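Local coordinates for protein putative acetyltransferase (PDB 3H4Q) that probably transfers an acetyl group from acetyl-coenzyme A to a still unidentified substrate, as expected of a GNAT-family acetyltransferase, at residues F155-V163 with P178-L186. Numbering follows the deposited sequence.
Sequences FAKFGFHKV and PFYAYYKNL
Phe155 and Tyr182 stack face to face, their centroids 4.0 Å apart and planes inclined by 14°; CB of Phe155 also lies over the tyrosine ring, which Phe160 CB flanks obliquely. At Phe160 the ring receives Lys184 CB squarely over one face, 3.7 Å from the centroid. The Lys162 chain runs beside Tyr182, extended through CE, and lays CE over the face of the Tyr180 ring, 3.8 Å from its centroid; the bend at chi4 (60°) then sets only NZ. His161 and Tyr183 share the other face of the sheet, where His161 CB sits over the tyrosine ring; Val163 CG1 meets that ring's edge, 3.4 Å from Tyr183 CD2. Backbone pairing joins the strands: His161 N donates to Tyr183 O (2.8 Å), Tyr183 N returns a bond to His161 O, and Val163 N reaches Ala181 O. This antiparallel pair closes one side of the GNAT sheet, strand 181-185 lying between 139-143 and the edge strand 161-162. Helix 153-157 ends in a Schellman motif with Gly159 at C-prime, and the chain then turns into the edge strand. Just past the helix, Phe158 O accepts a bond from Lys184 NZ (2.9 Å), delivered by an extended lysine chain whose CG is anti to the backbone N (chi1 178°).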
loop_
_atom_site.group_PDB
_atom_site.type_symbol
_atom_site.label_atom_id
_atom_site.label_comp_id
_atom_site.label_asym_id
_atom_site.label_seq_id
_atom_site.Cartn_x
_atom_site.Cartn_y
_atom_site.Cartn_z
ATOM N N PHE A 155 -10.934 -0.707 0.681
ATOM C CA PHE A 155 -10.935 -2.160 0.502
ATOM C C PHE A 155 -12.166 -2.519 -0.299
ATOM O O PHE A 155 -12.090 -3.280 -1.272
ATOM C CB PHE A 155 -10.914 -2.929 1.841
ATOM C CG PHE A 155 -9.607 -2.787 2.613
ATOM C CD1 PHE A 155 -8.405 -3.148 2.034
ATOM C CD2 PHE A 155 -9.599 -2.325 3.925
ATOM C CE1 PHE A 155 -7.228 -3.015 2.731
ATOM C CE2 PHE A 155 -8.427 -2.211 4.634
ATOM C CZ PHE A 155 -7.243 -2.542 4.045
ATOM N N ALA A 156 -13.288 -1.945 0.112
ATOM C CA ALA A 156 -14.542 -2.116 -0.577
ATOM C C ALA A 156 -14.423 -1.554 -2.002
ATOM O O ALA A 156 -14.669 -2.272 -2.967
ATOM C CB ALA A 156 -15.662 -1.410 0.188
ATOM N N LYS A 157 -13.988 -0.296 -2.124
ATOM C CA LYS A 157 -13.910 0.364 -3.424
ATOM C C LYS A 157 -13.220 -0.513 -4.429
ATOM O O LYS A 157 -13.695 -0.642 -5.544
ATOM C CB LYS A 157 -13.195 1.727 -3.365
ATOM C CG LYS A 157 -13.231 2.486 -4.715
ATOM C CD LYS A 157 -12.760 3.954 -4.622
ATOM N N PHE A 158 -12.130 -1.157 -4.027
ATOM C CA PHE A 158 -11.354 -1.968 -4.962
ATOM C C PHE A 158 -11.686 -3.449 -5.035
ATOM O O PHE A 158 -10.941 -4.223 -5.632
ATOM C CB PHE A 158 -9.883 -1.738 -4.712
ATOM C CG PHE A 158 -9.459 -0.347 -5.047
ATOM C CD1 PHE A 158 -9.228 0.008 -6.381
ATOM C CD2 PHE A 158 -9.313 0.619 -4.051
ATOM C CE1 PHE A 158 -8.848 1.300 -6.716
ATOM C CE2 PHE A 158 -8.937 1.905 -4.362
ATOM C CZ PHE A 158 -8.703 2.258 -5.700
ATOM N N GLY A 159 -12.821 -3.839 -4.464
ATOM C CA GLY A 159 -13.266 -5.204 -4.557
ATOM C C GLY A 159 -12.461 -6.270 -3.839
ATOM O O GLY A 159 -12.403 -7.409 -4.319
ATOM N N PHE A 160 -11.851 -5.933 -2.698
ATOM C CA PHE A 160 -11.158 -6.952 -1.897
ATOM C C PHE A 160 -12.150 -7.701 -1.050
ATOM O O PHE A 160 -13.212 -7.167 -0.691
ATOM C CB PHE A 160 -10.094 -6.355 -1.001
ATOM C CG PHE A 160 -8.838 -5.995 -1.726
ATOM C CD1 PHE A 160 -8.783 -4.863 -2.515
ATOM C CD2 PHE A 160 -7.719 -6.777 -1.610
ATOM C CE1 PHE A 160 -7.628 -4.529 -3.183
ATOM C CE2 PHE A 160 -6.565 -6.452 -2.263
ATOM C CZ PHE A 160 -6.512 -5.329 -3.053
ATOM N N HIS A 161 -11.796 -8.941 -0.729
ATOM C CA HIS A 161 -12.645 -9.825 0.069
ATOM C C HIS A 161 -11.908 -10.209 1.336
ATOM O O HIS A 161 -10.724 -10.514 1.281
ATOM C CB HIS A 161 -12.985 -11.076 -0.742
ATOM C CG HIS A 161 -13.856 -10.796 -1.926
ATOM N ND1 HIS A 161 -13.369 -10.265 -3.101
ATOM C CD2 HIS A 161 -15.188 -10.955 -2.111
ATOM C CE1 HIS A 161 -14.362 -10.113 -3.960
ATOM N NE2 HIS A 161 -15.476 -10.523 -3.384
ATOM N N LYS A 162 -12.602 -10.156 2.467
ATOM C CA LYS A 162 -12.040 -10.533 3.760
ATOM C C LYS A 162 -11.820 -12.029 3.875
ATOM O O LYS A 162 -12.496 -12.810 3.209
ATOM C CB LYS A 162 -13.014 -10.185 4.883
ATOM C CG LYS A 162 -13.260 -8.730 5.073
ATOM C CD LYS A 162 -14.254 -8.500 6.199
ATOM C CE LYS A 162 -14.364 -7.024 6.455
ATOM N NZ LYS A 162 -14.833 -6.314 5.228
ATOM N N VAL A 163 -10.905 -12.419 4.762
ATOM C CA VAL A 163 -10.640 -13.832 5.063
ATOM C C VAL A 163 -10.366 -13.985 6.555
ATOM O O VAL A 163 -9.909 -13.037 7.202
ATOM C CB VAL A 163 -9.446 -14.378 4.265
ATOM C CG1 VAL A 163 -9.776 -14.421 2.790
ATOM C CG2 VAL A 163 -8.200 -13.528 4.500
ATOM N N PRO A 178 -10.555 -5.842 15.846
ATOM C CA PRO A 178 -10.935 -6.656 14.702
ATOM C C PRO A 178 -10.119 -6.275 13.490
ATOM O O PRO A 178 -10.199 -5.140 13.031
ATOM C CB PRO A 178 -12.400 -6.279 14.480
ATOM C CG PRO A 178 -12.491 -4.842 14.952
ATOM C CD PRO A 178 -11.291 -4.568 15.862
ATOM N N PHE A 179 -9.337 -7.221 12.986
ATOM C CA PHE A 179 -8.485 -6.998 11.828
ATOM C C PHE A 179 -8.749 -8.104 10.827
ATOM O O PHE A 179 -9.148 -9.203 11.196
ATOM C CB PHE A 179 -7.003 -6.967 12.237
ATOM C CG PHE A 179 -6.463 -8.295 12.701
ATOM C CD1 PHE A 179 -6.724 -8.760 13.981
ATOM C CD2 PHE A 179 -5.670 -9.065 11.861
ATOM C CE1 PHE A 179 -6.228 -9.985 14.418
ATOM C CE2 PHE A 179 -5.162 -10.291 12.292
ATOM C CZ PHE A 179 -5.444 -10.750 13.574
ATOM N N TYR A 180 -8.522 -7.811 9.555
ATOM C CA TYR A 180 -8.782 -8.782 8.512
ATOM C C TYR A 180 -7.672 -8.794 7.488
ATOM O O TYR A 180 -6.955 -7.807 7.297
ATOM C CB TYR A 180 -10.102 -8.461 7.780
ATOM C CG TYR A 180 -11.297 -8.219 8.683
ATOM C CD1 TYR A 180 -12.047 -9.272 9.177
ATOM C CD2 TYR A 180 -11.676 -6.921 9.030
ATOM C CE1 TYR A 180 -13.125 -9.043 10.002
ATOM C CE2 TYR A 180 -12.752 -6.686 9.862
ATOM C CZ TYR A 180 -13.473 -7.743 10.341
ATOM O OH TYR A 180 -14.560 -7.506 11.157
ATOM N N ALA A 181 -7.551 -9.937 6.829
ATOM C CA ALA A 181 -6.655 -10.102 5.715
ATOM C C ALA A 181 -7.609 -10.048 4.553
ATOM O O ALA A 181 -8.766 -10.449 4.681
ATOM C CB ALA A 181 -5.968 -11.432 5.769
ATOM N N TYR A 182 -7.124 -9.549 3.427
ATOM C CA TYR A 182 -7.930 -9.416 2.232
ATOM C C TYR A 182 -7.219 -9.965 1.000
ATOM O O TYR A 182 -5.979 -9.962 0.925
ATOM C CB TYR A 182 -8.149 -7.939 1.934
ATOM C CG TYR A 182 -9.049 -7.174 2.862
ATOM C CD1 TYR A 182 -8.542 -6.545 3.994
ATOM C CD2 TYR A 182 -10.388 -7.000 2.560
ATOM C CE1 TYR A 182 -9.357 -5.807 4.820
ATOM C CE2 TYR A 182 -11.220 -6.267 3.388
ATOM C CZ TYR A 182 -10.698 -5.672 4.512
ATOM O OH TYR A 182 -11.523 -4.941 5.322
ATOM N N TYR A 183 -8.012 -10.407 0.026
ATOM C CA TYR A 183 -7.477 -10.803 -1.263
ATOM C C TYR A 183 -8.353 -10.217 -2.345
ATOM O O TYR A 183 -9.520 -9.911 -2.125
ATOM C CB TYR A 183 -7.417 -12.329 -1.425
ATOM C CG TYR A 183 -8.769 -12.980 -1.557
ATOM C CD1 TYR A 183 -9.392 -13.100 -2.797
ATOM C CD2 TYR A 183 -9.424 -13.466 -0.450
ATOM C CE1 TYR A 183 -10.639 -13.682 -2.917
ATOM C CE2 TYR A 183 -10.673 -14.049 -0.557
ATOM C CZ TYR A 183 -11.275 -14.157 -1.794
ATOM O OH TYR A 183 -12.519 -14.743 -1.896
ATOM N N LYS A 184 -7.764 -10.066 -3.520
ATOM C CA LYS A 184 -8.477 -9.630 -4.709
ATOM C C LYS A 184 -8.065 -10.555 -5.838
ATOM O O LYS A 184 -6.869 -10.740 -6.080
ATOM C CB LYS A 184 -8.146 -8.192 -5.104
ATOM C CG LYS A 184 -8.878 -7.793 -6.375
ATOM C CD LYS A 184 -8.711 -6.349 -6.795
ATOM C CE LYS A 184 -9.791 -6.017 -7.845
ATOM N NZ LYS A 184 -9.779 -4.586 -8.264
ATOM N N ASN A 185 -9.055 -11.148 -6.499
ATOM C CA ASN A 185 -8.824 -11.989 -7.658
ATOM C C ASN A 185 -8.831 -11.038 -8.847
ATOM O O ASN A 185 -9.855 -10.418 -9.143
ATOM C CB ASN A 185 -9.929 -13.038 -7.795
ATOM C CG ASN A 185 -9.674 -14.035 -8.922
ATOM O OD1 ASN A 185 -8.546 -14.198 -9.383
ATOM N ND2 ASN A 185 -10.726 -14.720 -9.354
ATOM N N LEU A 186 -7.689 -10.918 -9.524
ATOM C CA LEU A 186 -7.561 -10.034 -10.682
ATOM C C LEU A 186 -8.094 -10.645 -12.001
ATOM O O LEU A 186 -7.608 -10.299 -13.071
ATOM C CB LEU A 186 -6.086 -9.624 -10.846
ATOM C CG LEU A 186 -5.399 -8.906 -9.669
ATOM C CD1 LEU A 186 -3.941 -8.673 -9.960
ATOM C CD2 LEU A 186 -6.080 -7.582 -9.364
#